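Local structure of 5-Carboxyvanillate Decarboxylase (Novosphingobium aromaticivorans, 4QRN) at residues S181-D189 against E237-I248. The protein probably removes the 5-carboxyl group of 5-carboxyvanillate as carbon dioxide, a metal-dependent decarboxylase here holding manganese and a nitrobenzoic acid inhibitor. Residues are numbered along the deposited sequence; the frame is centred on the assembly and turned at random. Where two conformers were deposited one is given.
Sequences SHTQGRYLD and ETGMHLLRLITI. With ACT (acetate ion), chain L.
Y187 CD2 stands over the centre of one face of the H241 imidazole, an edge-to-face (T-shaped) pair with planes at 79°. H182 CB covers part of one face of the Y187 ring, E237 OE1 and H241 CG lie in plane at its edge, and R244 lays one guanidinium face against Y187 CB. H241 ND1 donates to S181 OG at 2.8 Å, in the ring plane, while H241 NE2 accepts from L188 N at 2.9 Å; a histidine protonated on ND1 serves both loop positions and stays fixed in rotation. M240 CE touches Y187 CZ at 3.4 Å, with SD in an oblique Met-aromatic contact. This joins the beta-to-alpha loop after strand 177-179 to helix 233-248 of the amidohydrolase-type barrel, with the metal ligand H210 near T238.

E237 sends CG anti to its backbone N (chi1 164°), then bends at chi2 toward the loop. OE1 receives Y187 OH at 2.7 Å through its syn lone pair; OE2 accepts S181 OG at 2.6 Å from the anti side, 28° out of plane, and H182 N nearly along its C-O axis. With an alanine here, these three donors would probably lose the carboxylate they share, and Y187 would be freer to shift. D189 and R244 are each modelled in two conformers; in one, D189 OD1 receives both R244 NE (2.8 Å) and NH1, which also reaches OD2, while NH2 makes a salt bridge to E224 of the second subunit.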
loop_
_atom_site.group_PDB
_atom_site.type_symbol
_atom_site.label_atom_id
_atom_site.label_comp_id
_atom_site.label_asym_id
_atom_site.label_seq_id
_atom_site.Cartn_x
_atom_site.Cartn_y
_atom_site.Cartn_z
ATOM N N SER A 181 -12.169 4.089 9.662
ATOM C CA SER A 181 -10.802 3.961 10.118
ATOM C C SER A 181 -10.571 4.761 11.400
ATOM O O SER A 181 -11.349 4.592 12.336
ATOM C CB SER A 181 -9.805 4.213 8.981
ATOM O OG SER A 181 -8.602 3.560 9.287
ATOM N N HIS A 182 -9.471 5.516 11.515
ATOM C CA HIS A 182 -9.097 6.090 12.808
ATOM C C HIS A 182 -10.168 7.041 13.359
ATOM O O HIS A 182 -10.979 7.613 12.629
ATOM C CB HIS A 182 -7.756 6.853 12.701
ATOM C CG HIS A 182 -7.858 8.149 11.973
ATOM N ND1 HIS A 182 -8.036 9.360 12.616
ATOM C CD2 HIS A 182 -7.812 8.415 10.642
ATOM C CE1 HIS A 182 -8.103 10.317 11.700
ATOM N NE2 HIS A 182 -7.962 9.771 10.497
ATOM N N THR A 183 -10.135 7.207 14.681
ATOM C CA THR A 183 -10.927 8.242 15.323
ATOM C C THR A 183 -9.965 9.207 15.977
ATOM O O THR A 183 -9.284 8.861 16.956
ATOM C CB THR A 183 -11.938 7.643 16.341
ATOM O OG1 THR A 183 -12.927 6.915 15.614
ATOM C CG2 THR A 183 -12.640 8.732 17.157
ATOM N N GLN A 184 -9.860 10.390 15.381
ATOM C CA GLN A 184 -8.993 11.442 15.924
ATOM C C GLN A 184 -7.573 10.920 16.184
ATOM O O GLN A 184 -6.946 11.229 17.198
ATOM C CB GLN A 184 -9.645 12.079 17.153
ATOM C CG GLN A 184 -10.918 12.791 16.735
ATOM C CD GLN A 184 -11.723 13.312 17.897
ATOM O OE1 GLN A 184 -11.183 13.965 18.783
ATOM N NE2 GLN A 184 -13.019 13.021 17.906
ATOM N N GLY A 185 -7.068 10.150 15.232
ATOM C CA GLY A 185 -5.698 9.684 15.279
ATOM C C GLY A 185 -5.466 8.430 16.105
ATOM O O GLY A 185 -4.313 7.989 16.237
ATOM N N ARG A 186 -6.538 7.852 16.646
ATOM C CA ARG A 186 -6.461 6.638 17.462
ATOM C C ARG A 186 -7.037 5.464 16.689
ATOM O O ARG A 186 -8.045 5.601 15.979
ATOM C CB ARG A 186 -7.236 6.804 18.777
ATOM C CG ARG A 186 -6.740 7.958 19.610
ATOM C CD ARG A 186 -7.583 8.101 20.863
ATOM N NE ARG A 186 -7.310 7.008 21.780
ATOM C CZ ARG A 186 -7.891 6.882 22.962
ATOM N NH1 ARG A 186 -8.811 7.762 23.338
ATOM N NH2 ARG A 186 -7.555 5.880 23.758
ATOM N N TYR A 187 -6.441 4.297 16.902
ATOM C CA TYR A 187 -6.763 3.072 16.163
ATOM C C TYR A 187 -7.404 2.039 17.063
ATOM O O TYR A 187 -7.207 2.035 18.286
ATOM C CB TYR A 187 -5.475 2.536 15.475
ATOM C CG TYR A 187 -4.997 3.505 14.407
ATOM C CD1 TYR A 187 -4.185 4.599 14.714
ATOM C CD2 TYR A 187 -5.478 3.389 13.105
ATOM C CE1 TYR A 187 -3.848 5.541 13.740
ATOM C CE2 TYR A 187 -5.146 4.321 12.113
ATOM C CZ TYR A 187 -4.332 5.399 12.446
ATOM O OH TYR A 187 -4.013 6.357 11.524
ATOM N N LEU A 188 -8.161 1.150 16.441
ATOM C CA LEU A 188 -9.057 0.248 17.176
ATOM C C LEU A 188 -8.331 -0.854 17.920
ATOM O O LEU A 188 -8.963 -1.572 18.692
ATOM C CB LEU A 188 -10.082 -0.360 16.214
ATOM C CG LEU A 188 -11.119 0.621 15.653
ATOM C CD1 LEU A 188 -11.793 -0.047 14.478
ATOM C CD2 LEU A 188 -12.156 1.081 16.718
ATOM N N ASP A 189 -7.022 -1.001 17.712
ATOM C CA ASP A 189 -6.244 -1.956 18.495
ATOM C C ASP A 189 -6.003 -1.501 19.927
ATOM O O ASP A 189 -5.563 -2.290 20.742
ATOM C CB ASP A 189 -4.896 -2.206 17.828
ATOM C CG ASP A 189 -4.102 -0.928 17.634
ATOM O OD1 ASP A 189 -4.441 -0.165 16.710
ATOM O OD2 ASP A 189 -3.161 -0.686 18.434
ATOM N N GLU A 237 -3.963 4.199 5.029
ATOM C CA GLU A 237 -4.626 4.321 6.319
ATOM C C GLU A 237 -5.362 3.029 6.685
ATOM O O GLU A 237 -5.267 2.513 7.791
ATOM C CB GLU A 237 -5.582 5.519 6.255
ATOM C CG GLU A 237 -6.620 5.576 7.355
ATOM C CD GLU A 237 -6.118 5.745 8.783
ATOM O OE1 GLU A 237 -4.972 6.182 9.002
ATOM O OE2 GLU A 237 -6.933 5.465 9.687
ATOM N N THR A 238 -6.130 2.512 5.729
ATOM C CA THR A 238 -7.037 1.409 6.031
ATOM C C THR A 238 -6.273 0.089 6.106
ATOM O O THR A 238 -6.534 -0.736 6.979
ATOM C CB THR A 238 -8.143 1.338 4.973
ATOM O OG1 THR A 238 -8.695 2.637 4.785
ATOM C CG2 THR A 238 -9.253 0.403 5.428
ATOM N N GLY A 239 -5.331 -0.125 5.193
ATOM C CA GLY A 239 -4.496 -1.307 5.272
ATOM C C GLY A 239 -3.689 -1.318 6.566
ATOM O O GLY A 239 -3.551 -2.355 7.218
ATOM N N MET A 240 -3.143 -0.175 6.949
ATOM C CA MET A 240 -2.441 -0.085 8.225
ATOM C C MET A 240 -3.359 -0.479 9.379
ATOM O O MET A 240 -2.963 -1.197 10.296
ATOM C CB MET A 240 -1.911 1.332 8.461
ATOM C CG MET A 240 -1.110 1.450 9.754
ATOM S SD MET A 240 -0.589 3.140 10.103
ATOM C CE MET A 240 -2.137 3.974 10.348
ATOM N N HIS A 241 -4.583 0.038 9.350
ATOM C CA HIS A 241 -5.520 -0.202 10.444
ATOM C C HIS A 241 -5.868 -1.684 10.561
ATOM O O HIS A 241 -5.839 -2.255 11.659
ATOM C CB HIS A 241 -6.765 0.643 10.237
ATOM C CG HIS A 241 -7.543 0.902 11.486
ATOM N ND1 HIS A 241 -8.422 1.952 11.562
ATOM C CD2 HIS A 241 -7.528 0.333 12.724
ATOM C CE1 HIS A 241 -8.938 1.992 12.780
ATOM N NE2 HIS A 241 -8.410 1.033 13.515
ATOM N N LEU A 242 -6.201 -2.319 9.439
ATOM C CA LEU A 242 -6.500 -3.740 9.468
ATOM C C LEU A 242 -5.269 -4.528 9.920
ATOM O O LEU A 242 -5.369 -5.459 10.741
ATOM C CB LEU A 242 -6.997 -4.215 8.120
ATOM C CG LEU A 242 -7.267 -5.721 8.019
ATOM C CD1 LEU A 242 -8.248 -6.220 9.084
ATOM C CD2 LEU A 242 -7.763 -6.040 6.620
ATOM N N LEU A 243 -4.089 -4.175 9.397
ATOM C CA LEU A 243 -2.885 -4.902 9.767
ATOM C C LEU A 243 -2.598 -4.786 11.265
ATOM O O LEU A 243 -2.227 -5.764 11.914
ATOM C CB LEU A 243 -1.705 -4.413 8.937
ATOM C CG LEU A 243 -0.387 -5.153 9.141
ATOM C CD1 LEU A 243 -0.513 -6.659 8.890
ATOM C CD2 LEU A 243 0.694 -4.563 8.229
ATOM N N ARG A 244 -2.767 -3.593 11.846
ATOM C CA ARG A 244 -2.597 -3.342 13.292
ATOM C C ARG A 244 -3.514 -4.242 14.106
ATOM O O ARG A 244 -3.145 -4.775 15.143
ATOM C CB ARG A 244 -2.939 -1.873 13.640
ATOM C CG ARG A 244 -1.798 -0.901 13.338
ATOM C CD ARG A 244 -2.057 0.565 13.704
ATOM N NE ARG A 244 -2.337 0.765 15.120
ATOM C CZ ARG A 244 -1.920 1.801 15.850
ATOM N NH1 ARG A 244 -2.299 1.890 17.110
ATOM N NH2 ARG A 244 -1.124 2.740 15.347
ATOM N N LEU A 245 -4.754 -4.365 13.641
ATOM C CA LEU A 245 -5.704 -5.212 14.343
ATOM C C LEU A 245 -5.332 -6.690 14.251
ATOM O O LEU A 245 -5.413 -7.424 15.247
ATOM C CB LEU A 245 -7.104 -4.981 13.800
ATOM C CG LEU A 245 -7.767 -3.722 14.341
ATOM C CD1 LEU A 245 -8.971 -3.331 13.481
ATOM C CD2 LEU A 245 -8.208 -3.931 15.796
ATOM N N ILE A 246 -4.909 -7.140 13.069
ATOM C CA ILE A 246 -4.488 -8.532 12.948
ATOM C C ILE A 246 -3.312 -8.785 13.889
ATOM O O ILE A 246 -3.302 -9.766 14.649
ATOM C CB ILE A 246 -4.121 -8.868 11.491
ATOM C CG1 ILE A 246 -5.369 -8.819 10.588
ATOM C CG2 ILE A 246 -3.422 -10.223 11.426
ATOM C CD1 ILE A 246 -5.048 -8.849 9.120
ATOM N N THR A 247 -2.319 -7.904 13.879
ATOM C CA THR A 247 -1.092 -8.171 14.607
ATOM C C THR A 247 -1.197 -7.934 16.108
ATOM O O THR A 247 -0.359 -8.445 16.850
ATOM C CB THR A 247 0.115 -7.447 13.996
ATOM O OG1 THR A 247 -0.105 -6.030 14.011
ATOM C CG2 THR A 247 0.364 -7.937 12.564
ATOM N N ILE A 248 -2.225 -7.214 16.573
ATOM C CA ILE A 248 -2.487 -7.146 18.013
ATOM C C ILE A 248 -3.202 -8.400 18.498
ATOM O O ILE A 248 -3.368 -8.604 19.698
ATOM C CB ILE A 248 -3.281 -5.860 18.405
ATOM C CG1 ILE A 248 -2.997 -5.441 19.855
ATOM C CG2 ILE A 248 -4.786 -6.014 18.181
ATOM C CD1 ILE A 248 -1.561 -5.010 20.086
HETATM C C ACT L . -10.484 10.308 21.477
HETATM O O ACT L . -10.425 9.171 22.000
HETATM O OXT ACT L . -9.408 10.954 21.391
HETATM C CH3 ACT L . -11.781 10.879 20.991
#